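Local atomic coordinates of glycerol dehydratase (Clostridium butyricum, PDB entry 1R9D), a protein that probably removes water from glycerol by radical chemistry that needs no vitamin B12, as a member of the glycyl radical enzyme family. Residues 379-384 / 407-412; 452-457 / 554-559; 459-464 / 476-481; 599-604 / 673-678. All blocks are in the same frame, centred on the assembly; numbering follows the deposited sequence.

Contact 1 is a buried join at the end of two parallel strands and carries a salt bridge. Contact 2, also buried, lies about 30 Å from it between centres and is purely apolar across two helices. Contact 3 uses the far end of the same helix 453-461 as contact 2; it too is buried, although it lies farthest of the four from the centre of the chain, and water molecules do much of the bridging there. Contact 4, the more exposed, joins two loops mainly through one asparagine amide, helped by a water. It touches contact 2 directly, since Asp-558 of helix 553-569 probably accepts a hydrogen bond from the backbone N of Phe-602.

Contact 1: residues 379-384 / 407-412; sequences RIWNKT and NDEVII
Where the parallel strands 375-380 and 404-407 end side by side, Ile-380 pairs with Asn-407 and the chain after Asn-407 turns straight into helix 408-417. The last rung is the bond from Asp-408 N to Ile-380 O, 3.0 Å. Asn-407 suits the helix start because its OD1 accepts, weakly, from Glu-409 N as an N-cap, while its ND2 donates to Gly-731 O; a water donates to OD1 and, weakly, to Ile-380 O.

Arg-379 grips Asp-408 side-on. Its NH2 reaches OD2 at 2.8 Å, in the guanidinium plane but from above the carboxylate, and its NE meets OD1 at 2.8 Å on the syn side. The bend at chi3 (50°) turns the guanidinium toward the carboxylate, whose plane stands 58° from its own. Such buried charge needs several partners: Tyr-428 and Gln-347 also donate to Asp-408, and Arg-379 makes a cation-pi contact with Tyr-428.

As in pyruvate formate lyase and its relatives, these strands probably belong to the beta/alpha barrel, and helix 386-397 makes the beta-alpha-beta crossover between them. Beyond the strand, Asn-382 N donates to Glu-409 OE2 at 3.0 Å, and its amide stacks on that carboxylate, the planes 18° apart. Trp-381 lays its CB 3.5 Å from Asp-408 CB, while its NE1 is hydrogen-bonded to Asp-353 OD1, outside the pair.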
loop_
_atom_site.group_PDB
_atom_site.type_symbol
_atom_site.label_atom_id
_atom_site.label_comp_id
_atom_site.label_asym_id
_atom_site.label_seq_id
_atom_site.Cartn_x
_atom_site.Cartn_y
_atom_site.Cartn_z
ATOM N N ARG A 379 27.163 -11.412 -29.290
ATOM C CA ARG A 379 26.557 -12.726 -29.108
ATOM C C ARG A 379 27.221 -13.643 -30.123
ATOM O O ARG A 379 27.489 -13.232 -31.251
ATOM C CB ARG A 379 25.048 -12.665 -29.355
ATOM C CG ARG A 379 24.260 -12.129 -28.173
ATOM C CD ARG A 379 22.774 -12.020 -28.479
ATOM N NE ARG A 379 22.247 -13.256 -29.050
ATOM C CZ ARG A 379 20.960 -13.473 -29.292
ATOM N NH1 ARG A 379 20.065 -12.536 -29.002
ATOM N NH2 ARG A 379 20.570 -14.620 -29.844
ATOM N N ILE A 380 27.491 -14.879 -29.717
ATOM C CA ILE A 380 28.134 -15.859 -30.582
ATOM C C ILE A 380 27.284 -17.125 -30.604
ATOM O O ILE A 380 26.774 -17.539 -29.569
ATOM C CB ILE A 380 29.543 -16.230 -30.039
ATOM C CG1 ILE A 380 30.437 -14.986 -29.994
ATOM C CG2 ILE A 380 30.172 -17.331 -30.887
ATOM C CD1 ILE A 380 30.709 -14.362 -31.353
ATOM N N TRP A 381 27.101 -17.714 -31.779
ATOM C CA TRP A 381 26.344 -18.953 -31.877
ATOM C C TRP A 381 26.956 -19.847 -32.952
ATOM O O TRP A 381 27.939 -19.464 -33.587
ATOM C CB TRP A 381 24.850 -18.685 -32.138
ATOM C CG TRP A 381 24.491 -18.129 -33.478
ATOM C CD1 TRP A 381 24.863 -16.921 -34.002
ATOM C CD2 TRP A 381 23.612 -18.730 -34.435
ATOM N NE1 TRP A 381 24.259 -16.731 -35.228
ATOM C CE2 TRP A 381 23.486 -17.827 -35.515
ATOM C CE3 TRP A 381 22.914 -19.944 -34.482
ATOM C CZ2 TRP A 381 22.688 -18.102 -36.631
ATOM C CZ3 TRP A 381 22.118 -20.218 -35.592
ATOM C CH2 TRP A 381 22.013 -19.298 -36.652
ATOM N N ASN A 382 26.403 -21.041 -33.144
ATOM C CA ASN A 382 26.962 -21.969 -34.125
ATOM C C ASN A 382 27.166 -21.407 -35.529
ATOM O O ASN A 382 28.125 -21.778 -36.210
ATOM C CB ASN A 382 26.110 -23.243 -34.217
ATOM C CG ASN A 382 26.359 -24.204 -33.063
ATOM O OD1 ASN A 382 25.930 -25.364 -33.099
ATOM N ND2 ASN A 382 27.044 -23.729 -32.031
ATOM N N LYS A 383 26.280 -20.513 -35.960
ATOM C CA LYS A 383 26.383 -19.946 -37.296
ATOM C C LYS A 383 26.888 -18.508 -37.378
ATOM O O LYS A 383 26.617 -17.808 -38.353
ATOM C CB LYS A 383 25.036 -20.061 -38.017
ATOM C CG LYS A 383 24.616 -21.502 -38.300
ATOM C CD LYS A 383 23.285 -21.555 -39.033
ATOM C CE LYS A 383 23.396 -22.379 -40.305
ATOM N NZ LYS A 383 24.398 -21.824 -41.261
ATOM N N THR A 384 27.618 -18.065 -36.361
ATOM C CA THR A 384 28.182 -16.716 -36.373
ATOM C C THR A 384 29.112 -16.614 -37.580
ATOM O O THR A 384 29.947 -17.491 -37.792
ATOM C CB THR A 384 29.013 -16.450 -35.100
ATOM O OG1 THR A 384 28.140 -16.406 -33.966
ATOM C CG2 THR A 384 29.783 -15.133 -35.217
ATOM N N ASN A 407 27.550 -16.741 -25.056
ATOM C CA ASN A 407 27.184 -17.969 -25.758
ATOM C C ASN A 407 25.689 -18.258 -25.915
ATOM O O ASN A 407 25.034 -18.684 -24.976
ATOM C CB ASN A 407 27.872 -19.141 -25.043
ATOM C CG ASN A 407 27.745 -20.448 -25.791
ATOM O OD1 ASN A 407 27.355 -20.473 -26.957
ATOM N ND2 ASN A 407 28.100 -21.545 -25.126
ATOM N N ASP A 408 25.167 -18.025 -27.116
ATOM C CA ASP A 408 23.759 -18.278 -27.437
ATOM C C ASP A 408 23.372 -19.727 -27.145
ATOM O O ASP A 408 22.264 -20.010 -26.685
ATOM C CB ASP A 408 23.513 -18.058 -28.928
ATOM C CG ASP A 408 23.248 -16.609 -29.290
ATOM O OD1 ASP A 408 23.614 -15.699 -28.518
ATOM O OD2 ASP A 408 22.673 -16.396 -30.381
ATOM N N GLU A 409 24.291 -20.640 -27.441
ATOM C CA GLU A 409 24.038 -22.071 -27.280
ATOM C C GLU A 409 23.706 -22.513 -25.860
ATOM O O GLU A 409 23.027 -23.520 -25.666
ATOM C CB GLU A 409 25.226 -22.863 -27.833
ATOM C CG GLU A 409 25.577 -22.541 -29.300
ATOM C CD GLU A 409 24.468 -22.886 -30.286
ATOM O OE1 GLU A 409 23.811 -23.936 -30.103
ATOM O OE2 GLU A 409 24.264 -22.122 -31.262
ATOM N N VAL A 410 24.187 -21.774 -24.865
ATOM C CA VAL A 410 23.892 -22.086 -23.468
ATOM C C VAL A 410 22.783 -21.167 -22.953
ATOM O O VAL A 410 21.829 -21.607 -22.309
ATOM C CB VAL A 410 25.135 -21.889 -22.551
ATOM C CG1 VAL A 410 24.721 -21.927 -21.080
ATOM C CG2 VAL A 410 26.157 -22.974 -22.821
ATOM N N ILE A 411 22.904 -19.882 -23.261
ATOM C CA ILE A 411 21.941 -18.897 -22.787
ATOM C C ILE A 411 20.494 -19.099 -23.225
ATOM O O ILE A 411 19.583 -18.992 -22.405
ATOM C CB ILE A 411 22.410 -17.472 -23.158
ATOM C CG1 ILE A 411 23.706 -17.166 -22.403
ATOM C CG2 ILE A 411 21.326 -16.450 -22.815
ATOM C CD1 ILE A 411 24.366 -15.856 -22.803
ATOM N N ILE A 412 20.274 -19.392 -24.501
ATOM C CA ILE A 412 18.915 -19.590 -24.994
ATOM C C ILE A 412 18.215 -20.738 -24.252
ATOM O O ILE A 412 17.122 -20.552 -23.716
ATOM C CB ILE A 412 18.920 -19.808 -26.530
ATOM C CG1 ILE A 412 19.369 -18.508 -27.215
ATOM C CG2 ILE A 412 17.533 -20.200 -27.021
ATOM C CD1 ILE A 412 19.526 -18.598 -28.725
HETATM O O HOH W 1 28.340 -20.239 -29.398
#

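Contact 2: residues 452-457 / 554-559; sequences NLARIV and ANIGDS
The peptide group joining Leu-453 to Ala-454 is the flat surface that Ile-556 touches: the methyl CD1 of Ile-556 stands over one face of it, 3.4 Å from Leu-453 C and 3.3 Å from Ala-454 N. Over the same face, CG1 of Ile-556 stands above Leu-453 O at 3.8 Å. No ring and no side-chain amide meets a partner across the two segments.

Ile-556 carries the contact. Its CG1 lies anti to the carbonyl carbon (chi1 -84°), and a chi2 of 50° then swings CD1 onto the first turn of helix 453-461. There CD1 lies 3.6 Å from Leu-453 CB and 4.1 Å from Ala-454 CB, where the small alanine lets the branched chain come close. On the next turn Val-457 CG2 slides past Ile-556 CG1 at 3.9 Å, the two side chains running in opposite directions. Tyr-491 of helix 484-516 packs on Ile-556 as well.

The two helices each follow a strand, 449-452 and 543-551, that lie parallel and adjacent in one sheet, and the segments 453-457 and 554-559 run 27° apart in direction, their axes 9.1 Å from each other at closest approach. The strand-then-helix order is consistent with the beta/alpha barrel known from pyruvate formate lyase relatives.

Polar groups settle their needs within their own helices or outside the pair. Ser-559 OG donates to Asn-555 O, and Asn-452 OD1 caps its helix by accepting from Arg-455 N. With no hydrogen bond crossing between the segments, their attachment rests on van der Waals contact and the exclusion of water.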
loop_
_atom_site.group_PDB
_atom_site.type_symbol
_atom_site.label_atom_id
_atom_site.label_comp_id
_atom_site.label_asym_id
_atom_site.label_seq_id
_atom_site.Cartn_x
_atom_site.Cartn_y
_atom_site.Cartn_z
ATOM N N ASN A 452 29.099 -14.108 -0.211
ATOM C CA ASN A 452 30.472 -14.596 -0.054
ATOM C C ASN A 452 30.527 -16.102 0.198
ATOM O O ASN A 452 30.334 -16.560 1.322
ATOM C CB ASN A 452 31.154 -13.861 1.107
ATOM C CG ASN A 452 32.647 -14.122 1.166
ATOM O OD1 ASN A 452 33.121 -15.186 0.760
ATOM N ND2 ASN A 452 33.399 -13.153 1.685
ATOM N N LEU A 453 30.800 -16.867 -0.854
ATOM C CA LEU A 453 30.881 -18.321 -0.744
ATOM C C LEU A 453 32.023 -18.775 0.165
ATOM O O LEU A 453 31.901 -19.780 0.869
ATOM C CB LEU A 453 31.062 -18.939 -2.128
ATOM C CG LEU A 453 29.963 -18.691 -3.162
ATOM C CD1 LEU A 453 30.460 -19.172 -4.522
ATOM C CD2 LEU A 453 28.677 -19.408 -2.755
ATOM N N ALA A 454 33.130 -18.037 0.150
ATOM C CA ALA A 454 34.286 -18.386 0.976
ATOM C C ALA A 454 33.974 -18.329 2.473
ATOM O O ALA A 454 34.500 -19.121 3.257
ATOM C CB ALA A 454 35.462 -17.467 0.644
ATOM N N ARG A 455 33.122 -17.390 2.872
ATOM C CA ARG A 455 32.749 -17.262 4.276
ATOM C C ARG A 455 31.983 -18.486 4.750
ATOM O O ARG A 455 32.046 -18.843 5.922
ATOM C CB ARG A 455 31.904 -16.004 4.484
ATOM C CG ARG A 455 32.712 -14.719 4.413
ATOM C CD ARG A 455 33.409 -14.456 5.740
ATOM N NE ARG A 455 32.439 -14.054 6.754
ATOM C CZ ARG A 455 32.657 -14.091 8.064
ATOM N NH1 ARG A 455 33.819 -14.517 8.534
ATOM N NH2 ARG A 455 31.707 -13.703 8.906
ATOM N N ILE A 456 31.248 -19.128 3.842
ATOM C CA ILE A 456 30.487 -20.318 4.209
ATOM C C ILE A 456 31.461 -21.455 4.546
ATOM O O ILE A 456 31.198 -22.266 5.436
ATOM C CB ILE A 456 29.527 -20.746 3.062
ATOM C CG1 ILE A 456 28.515 -19.627 2.788
ATOM C CG2 ILE A 456 28.788 -22.029 3.438
ATOM C CD1 ILE A 456 27.652 -19.246 3.995
ATOM N N VAL A 457 32.589 -21.511 3.844
ATOM C CA VAL A 457 33.581 -22.547 4.129
ATOM C C VAL A 457 34.176 -22.271 5.511
ATOM O O VAL A 457 34.344 -23.182 6.314
ATOM C CB VAL A 457 34.720 -22.558 3.085
ATOM C CG1 VAL A 457 35.827 -23.505 3.536
ATOM C CG2 VAL A 457 34.183 -22.998 1.728
ATOM N N ALA A 554 36.344 -20.336 -7.328
ATOM C CA ALA A 554 37.616 -21.054 -7.350
ATOM C C ALA A 554 38.104 -21.324 -5.931
ATOM O O ALA A 554 38.685 -22.377 -5.656
ATOM C CB ALA A 554 38.665 -20.266 -8.121
ATOM N N ASN A 555 37.861 -20.379 -5.026
ATOM C CA ASN A 555 38.292 -20.550 -3.643
ATOM C C ASN A 555 37.568 -21.730 -2.987
ATOM O O ASN A 555 38.164 -22.479 -2.209
ATOM C CB ASN A 555 38.047 -19.267 -2.837
ATOM C CG ASN A 555 38.750 -18.059 -3.436
ATOM O OD1 ASN A 555 38.171 -17.322 -4.232
ATOM N ND2 ASN A 555 40.016 -17.867 -3.071
ATOM N N ILE A 556 36.289 -21.901 -3.309
ATOM C CA ILE A 556 35.517 -23.004 -2.746
ATOM C C ILE A 556 35.960 -24.353 -3.300
ATOM O O ILE A 556 36.102 -25.318 -2.552
ATOM C CB ILE A 556 33.991 -22.803 -2.987
ATOM C CG1 ILE A 556 33.411 -21.904 -1.891
ATOM C CG2 ILE A 556 33.258 -24.144 -2.956
ATOM C CD1 ILE A 556 34.174 -20.628 -1.671
ATOM N N GLY A 557 36.178 -24.426 -4.609
ATOM C CA GLY A 557 36.615 -25.677 -5.204
ATOM C C GLY A 557 37.969 -26.097 -4.657
ATOM O O GLY A 557 38.160 -27.247 -4.251
ATOM N N ASP A 558 38.911 -25.158 -4.641
ATOM C CA ASP A 558 40.254 -25.432 -4.140
ATOM C C ASP A 558 40.234 -25.759 -2.643
ATOM O O ASP A 558 40.984 -26.620 -2.181
ATOM C CB ASP A 558 41.181 -24.237 -4.421
ATOM C CG ASP A 558 41.359 -23.966 -5.916
ATOM O OD1 ASP A 558 41.183 -24.906 -6.723
ATOM O OD2 ASP A 558 41.690 -22.818 -6.293
ATOM N N SER A 559 39.375 -25.080 -1.884
ATOM C CA SER A 559 39.282 -25.343 -0.450
ATOM C C SER A 559 38.647 -26.707 -0.180
ATOM O O SER A 559 39.110 -27.456 0.677
ATOM C CB SER A 559 38.454 -24.264 0.259
ATOM O OG SER A 559 39.091 -22.998 0.206
#

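Contact 3: residues 459-464 / 476-481; sequences LTINSG and QNFEEM
Phe-478, Ile-461 and Ser-463 bury most of the surface here. Phe-478 lies side by side with Ile-461, both side chains pointing the same way, so that Ile-461 CG1 sits over one face of the ring and its CG2 is 3.9 Å from CD1. With CG anti to the backbone N (chi1 -175°), the phenyl group extends along the isoleucine, and Phe-478 CB packs against Ile-461 O at 3.4 Å. Met-481 SD fills in at the edge of the ring, in its plane. The flat ring offers a face for the branched chain of Ile-461 to lie over, in an apolar spot also lined by Leu-582 and Phe-568.

Ile-461 closes helix 453-461, and Ser-463 is the C-prime residue of the Schellman motif that ends it: Gly-464 N bonds Leu-459 O at 2.7 Å, and Ser-463 N bonds Thr-460 O at 3.3 Å. The short side chain of Ser-463 points toward the other segment, its OG 3.4 Å from Asn-477 CA and hydrogen-bonded to Thr-475 O.

Water mediates the polar part. One molecule donates to Ile-461 O at 2.8 Å, accepts from Phe-478 N and is also bonded to Ser-463 OG; a second donates to both Thr-460 O and Gln-476 O. The carbonyls of Thr-460 and Ile-461, at the helix end, are thereby joined to the 476-481 backbone without any direct hydrogen bond; the Thr-460 oxygen also takes the Schellman bond.

Around this pair, Leu-582 belongs to helix 575-583, Phe-568 to helix 553-569, and Thr-460 faces Phe-487 and Ala-490 of helix 484-516, which follows soon after the 476-481 loop.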
loop_
_atom_site.group_PDB
_atom_site.type_symbol
_atom_site.label_atom_id
_atom_site.label_comp_id
_atom_site.label_asym_id
_atom_site.label_seq_id
_atom_site.Cartn_x
_atom_site.Cartn_y
_atom_site.Cartn_z
ATOM N N LEU A 459 32.800 -20.675 8.004
ATOM C CA LEU A 459 31.796 -20.960 9.021
ATOM C C LEU A 459 31.533 -22.453 9.181
ATOM O O LEU A 459 31.058 -22.888 10.229
ATOM C CB LEU A 459 30.489 -20.228 8.699
ATOM C CG LEU A 459 30.547 -18.710 8.888
ATOM C CD1 LEU A 459 29.253 -18.088 8.382
ATOM C CD2 LEU A 459 30.767 -18.375 10.364
ATOM N N THR A 460 31.823 -23.237 8.147
ATOM C CA THR A 460 31.633 -24.682 8.235
ATOM C C THR A 460 32.725 -25.221 9.156
ATOM O O THR A 460 32.465 -26.018 10.058
ATOM C CB THR A 460 31.758 -25.362 6.854
ATOM O OG1 THR A 460 30.780 -24.811 5.960
ATOM C CG2 THR A 460 31.525 -26.861 6.978
ATOM N N ILE A 461 33.951 -24.766 8.927
ATOM C CA ILE A 461 35.081 -25.189 9.738
ATOM C C ILE A 461 34.922 -24.728 11.186
ATOM O O ILE A 461 35.342 -25.428 12.109
ATOM C CB ILE A 461 36.406 -24.652 9.151
ATOM C CG1 ILE A 461 36.727 -25.412 7.861
ATOM C CG2 ILE A 461 37.536 -24.792 10.170
ATOM C CD1 ILE A 461 37.990 -24.959 7.166
ATOM N N ASN A 462 34.305 -23.566 11.386
ATOM C CA ASN A 462 34.104 -23.041 12.736
ATOM C C ASN A 462 32.697 -23.257 13.313
ATOM O O ASN A 462 32.314 -22.610 14.284
ATOM C CB ASN A 462 34.462 -21.550 12.782
ATOM C CG ASN A 462 35.944 -21.299 12.539
ATOM O OD1 ASN A 462 36.796 -22.049 13.019
ATOM N ND2 ASN A 462 36.259 -20.234 11.808
ATOM N N SER A 463 31.939 -24.175 12.718
ATOM C CA SER A 463 30.588 -24.496 13.184
ATOM C C SER A 463 29.669 -23.297 13.423
ATOM O O SER A 463 28.988 -23.229 14.448
ATOM C CB SER A 463 30.655 -25.325 14.473
ATOM O OG SER A 463 31.254 -26.586 14.244
ATOM N N GLY A 464 29.649 -22.358 12.481
ATOM C CA GLY A 464 28.788 -21.194 12.609
ATOM C C GLY A 464 29.199 -20.175 13.654
ATOM O O GLY A 464 28.455 -19.229 13.921
ATOM N N GLN A 476 27.716 -29.631 13.147
ATOM C CA GLN A 476 28.675 -30.551 13.755
ATOM C C GLN A 476 30.087 -29.975 13.877
ATOM O O GLN A 476 30.611 -29.380 12.933
ATOM C CB GLN A 476 28.715 -31.845 12.943
ATOM C CG GLN A 476 29.860 -32.775 13.293
ATOM C CD GLN A 476 29.849 -34.034 12.458
ATOM O OE1 GLN A 476 29.655 -33.983 11.243
ATOM N NE2 GLN A 476 30.069 -35.175 13.103
ATOM N N ASN A 477 30.698 -30.152 15.046
ATOM C CA ASN A 477 32.057 -29.669 15.280
ATOM C C ASN A 477 33.000 -30.320 14.273
ATOM O O ASN A 477 33.014 -31.542 14.124
ATOM C CB ASN A 477 32.516 -30.018 16.698
ATOM C CG ASN A 477 31.676 -29.347 17.766
ATOM O OD1 ASN A 477 31.580 -28.119 17.814
ATOM N ND2 ASN A 477 31.064 -30.149 18.632
ATOM N N PHE A 478 33.783 -29.495 13.586
ATOM C CA PHE A 478 34.727 -29.981 12.585
ATOM C C PHE A 478 35.695 -31.016 13.170
ATOM O O PHE A 478 36.044 -31.991 12.507
ATOM C CB PHE A 478 35.525 -28.806 12.013
ATOM C CG PHE A 478 36.450 -29.186 10.895
ATOM C CD1 PHE A 478 37.707 -28.606 10.793
ATOM C CD2 PHE A 478 36.059 -30.111 9.931
ATOM C CE1 PHE A 478 38.566 -28.939 9.747
ATOM C CE2 PHE A 478 36.908 -30.452 8.879
ATOM C CZ PHE A 478 38.164 -29.864 8.787
ATOM N N GLU A 479 36.121 -30.795 14.411
ATOM C CA GLU A 479 37.056 -31.700 15.083
ATOM C C GLU A 479 36.527 -33.119 15.218
ATOM O O GLU A 479 37.302 -34.071 15.299
ATOM C CB GLU A 479 37.406 -31.178 16.484
ATOM C CG GLU A 479 38.038 -29.799 16.507
ATOM C CD GLU A 479 37.019 -28.686 16.665
ATOM O OE1 GLU A 479 36.017 -28.672 15.914
ATOM O OE2 GLU A 479 37.229 -27.818 17.540
ATOM N N GLU A 480 35.207 -33.262 15.236
ATOM C CA GLU A 480 34.581 -34.568 15.390
ATOM C C GLU A 480 34.206 -35.262 14.086
ATOM O O GLU A 480 33.729 -36.399 14.104
ATOM C CB GLU A 480 33.329 -34.435 16.257
ATOM C CG GLU A 480 33.604 -33.988 17.680
ATOM C CD GLU A 480 32.344 -33.563 18.403
ATOM O OE1 GLU A 480 31.330 -34.290 18.309
ATOM O OE2 GLU A 480 32.368 -32.507 19.070
ATOM N N MET A 481 34.415 -34.589 12.958
ATOM C CA MET A 481 34.077 -35.174 11.666
ATOM C C MET A 481 35.048 -36.266 11.243
ATOM O O MET A 481 36.263 -36.114 11.362
ATOM C CB MET A 481 34.035 -34.092 10.589
ATOM C CG MET A 481 32.906 -33.105 10.765
ATOM S SD MET A 481 32.868 -31.894 9.438
ATOM C CE MET A 481 31.464 -30.901 9.962
HETATM O O HOH W 2 30.329 -27.465 10.897
HETATM O O HOH W 3 33.983 -26.510 14.300
#

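Contact 4: residues 599-604 / 673-678; sequences APKFGN and RGCDVS
Hydrogen bonds from the side-chain amide of Asn-604 dominate the meeting with residues 673-678. Its ND2 donates to Cys-675 O at 2.8 Å, nearly straight at 165°, and with its other hydrogen to Lys-601 O in its own loop; both acceptors lie in the amide plane. Its OD1 accepts twice: from Val-677 N at 3.1 Å, on a lone pair in the carbonyl plane, and from Ser-678 OG at 2.8 Å, tilted from that plane. Four bonds therefore fix the rotation of the amide, and asparagine suits the place because it offers donor and acceptor together on a short stem.

Water adds a second bridge, donating to Gly-603 O at 2.9 Å and accepting from Ser-678 N. Close backbone contact occurs beside it: Gly-603, at a phi of 105°, brings its CA within 4.9 Å of Asp-676 CA, and its O packs on Asp-676 CB. Glycine fits because a CB here would stand 3.4 Å from Asp-676 CB and also press on the preceding carbonyl oxygen.

Apolar contact is slight. Lys-601 lays CD 3.9 Å from Cys-675 SG, while its NZ turns back to Leu-596 O and Ala-599 O. The carboxylate of Asp-676 is hydrogen-bonded to Thr-783 and His-785, near the C-terminus.

Two irregular loops tied chiefly by one bridging amide, without regular strand pairing, join the pyruvate formate lyase-like part of the chain to the region that carries the predicted glycine radical site.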
loop_
_atom_site.group_PDB
_atom_site.type_symbol
_atom_site.label_atom_id
_atom_site.label_comp_id
_atom_site.label_asym_id
_atom_site.label_seq_id
_atom_site.Cartn_x
_atom_site.Cartn_y
_atom_site.Cartn_z
ATOM N N ALA A 599 47.864 -28.787 -3.100
ATOM C CA ALA A 599 46.736 -29.657 -3.428
ATOM C C ALA A 599 46.282 -29.235 -4.831
ATOM O O ALA A 599 46.586 -28.123 -5.267
ATOM C CB ALA A 599 45.610 -29.463 -2.418
ATOM N N PRO A 600 45.554 -30.107 -5.554
ATOM C CA PRO A 600 45.084 -29.782 -6.913
ATOM C C PRO A 600 44.283 -28.474 -6.974
ATOM O O PRO A 600 43.422 -28.239 -6.134
ATOM C CB PRO A 600 44.219 -30.990 -7.285
ATOM C CG PRO A 600 44.789 -32.100 -6.455
ATOM C CD PRO A 600 45.055 -31.426 -5.132
ATOM N N LYS A 601 44.559 -27.646 -7.981
ATOM C CA LYS A 601 43.873 -26.362 -8.133
ATOM C C LYS A 601 42.980 -26.263 -9.372
ATOM O O LYS A 601 43.302 -26.782 -10.442
ATOM C CB LYS A 601 44.903 -25.222 -8.162
ATOM C CG LYS A 601 45.685 -25.042 -6.862
ATOM C CD LYS A 601 44.814 -24.461 -5.756
ATOM C CE LYS A 601 45.566 -24.345 -4.426
ATOM N NZ LYS A 601 45.761 -25.673 -3.761
ATOM N N PHE A 602 41.853 -25.578 -9.205
ATOM C CA PHE A 602 40.882 -25.354 -10.271
ATOM C C PHE A 602 41.524 -24.577 -11.423
ATOM O O PHE A 602 42.284 -23.634 -11.199
ATOM C CB PHE A 602 39.706 -24.561 -9.685
ATOM C CG PHE A 602 38.643 -24.193 -10.680
ATOM C CD1 PHE A 602 37.852 -25.174 -11.274
ATOM C CD2 PHE A 602 38.389 -22.852 -10.977
ATOM C CE1 PHE A 602 36.822 -24.830 -12.146
ATOM C CE2 PHE A 602 37.356 -22.494 -11.851
ATOM C CZ PHE A 602 36.571 -23.488 -12.435
ATOM N N GLY A 603 41.225 -24.974 -12.658
ATOM C CA GLY A 603 41.779 -24.272 -13.804
ATOM C C GLY A 603 42.901 -24.983 -14.536
ATOM O O GLY A 603 43.554 -24.385 -15.392
ATOM N N ASN A 604 43.122 -26.253 -14.208
ATOM C CA ASN A 604 44.175 -27.052 -14.840
ATOM C C ASN A 604 43.624 -28.322 -15.483
ATOM O O ASN A 604 44.376 -29.249 -15.808
ATOM C CB ASN A 604 45.234 -27.422 -13.801
ATOM C CG ASN A 604 45.994 -26.213 -13.306
ATOM O OD1 ASN A 604 46.833 -25.662 -14.019
ATOM N ND2 ASN A 604 45.692 -25.779 -12.087
ATOM N N ARG A 673 44.324 -16.531 -8.842
ATOM C CA ARG A 673 45.584 -16.020 -9.376
ATOM C C ARG A 673 46.739 -17.007 -9.263
ATOM O O ARG A 673 46.955 -17.604 -8.209
ATOM C CB ARG A 673 45.972 -14.717 -8.667
ATOM C CG ARG A 673 46.204 -14.873 -7.179
ATOM C CD ARG A 673 46.764 -13.598 -6.568
ATOM N NE ARG A 673 45.801 -12.499 -6.591
ATOM C CZ ARG A 673 45.983 -11.342 -5.963
ATOM N NH1 ARG A 673 47.094 -11.135 -5.269
ATOM N NH2 ARG A 673 45.050 -10.402 -6.016
ATOM N N GLY A 674 47.467 -17.165 -10.368
ATOM C CA GLY A 674 48.617 -18.053 -10.415
ATOM C C GLY A 674 48.343 -19.540 -10.283
ATOM O O GLY A 674 49.279 -20.343 -10.294
ATOM N N CYS A 675 47.073 -19.918 -10.169
ATOM C CA CYS A 675 46.719 -21.326 -10.024
ATOM C C CYS A 675 46.591 -22.069 -11.343
ATOM O O CYS A 675 46.799 -23.282 -11.396
ATOM C CB CYS A 675 45.427 -21.463 -9.224
ATOM S SG CYS A 675 45.657 -21.116 -7.469
ATOM N N ASP A 676 46.241 -21.343 -12.401
ATOM C CA ASP A 676 46.102 -21.943 -13.720
ATOM C C ASP A 676 47.448 -21.878 -14.439
ATOM O O ASP A 676 47.779 -20.892 -15.096
ATOM C CB ASP A 676 44.983 -21.242 -14.521
ATOM C CG ASP A 676 45.013 -19.718 -14.400
ATOM O OD1 ASP A 676 45.506 -19.183 -13.380
ATOM O OD2 ASP A 676 44.506 -19.049 -15.326
ATOM N N VAL A 677 48.219 -22.952 -14.297
ATOM C CA VAL A 677 49.552 -23.045 -14.878
ATOM C C VAL A 677 49.656 -24.041 -16.030
ATOM O O VAL A 677 50.755 -24.492 -16.375
ATOM C CB VAL A 677 50.568 -23.453 -13.795
ATOM C CG1 VAL A 677 50.584 -22.414 -12.683
ATOM C CG2 VAL A 677 50.194 -24.824 -13.222
ATOM N N SER A 678 48.524 -24.376 -16.636
ATOM C CA SER A 678 48.521 -25.335 -17.732
ATOM C C SER A 678 48.064 -24.751 -19.064
ATOM O O SER A 678 47.747 -25.490 -19.996
ATOM C CB SER A 678 47.638 -26.531 -17.357
ATOM O OG SER A 678 48.007 -27.048 -16.088
HETATM O O HOH W 4 45.930 -23.476 -16.805
#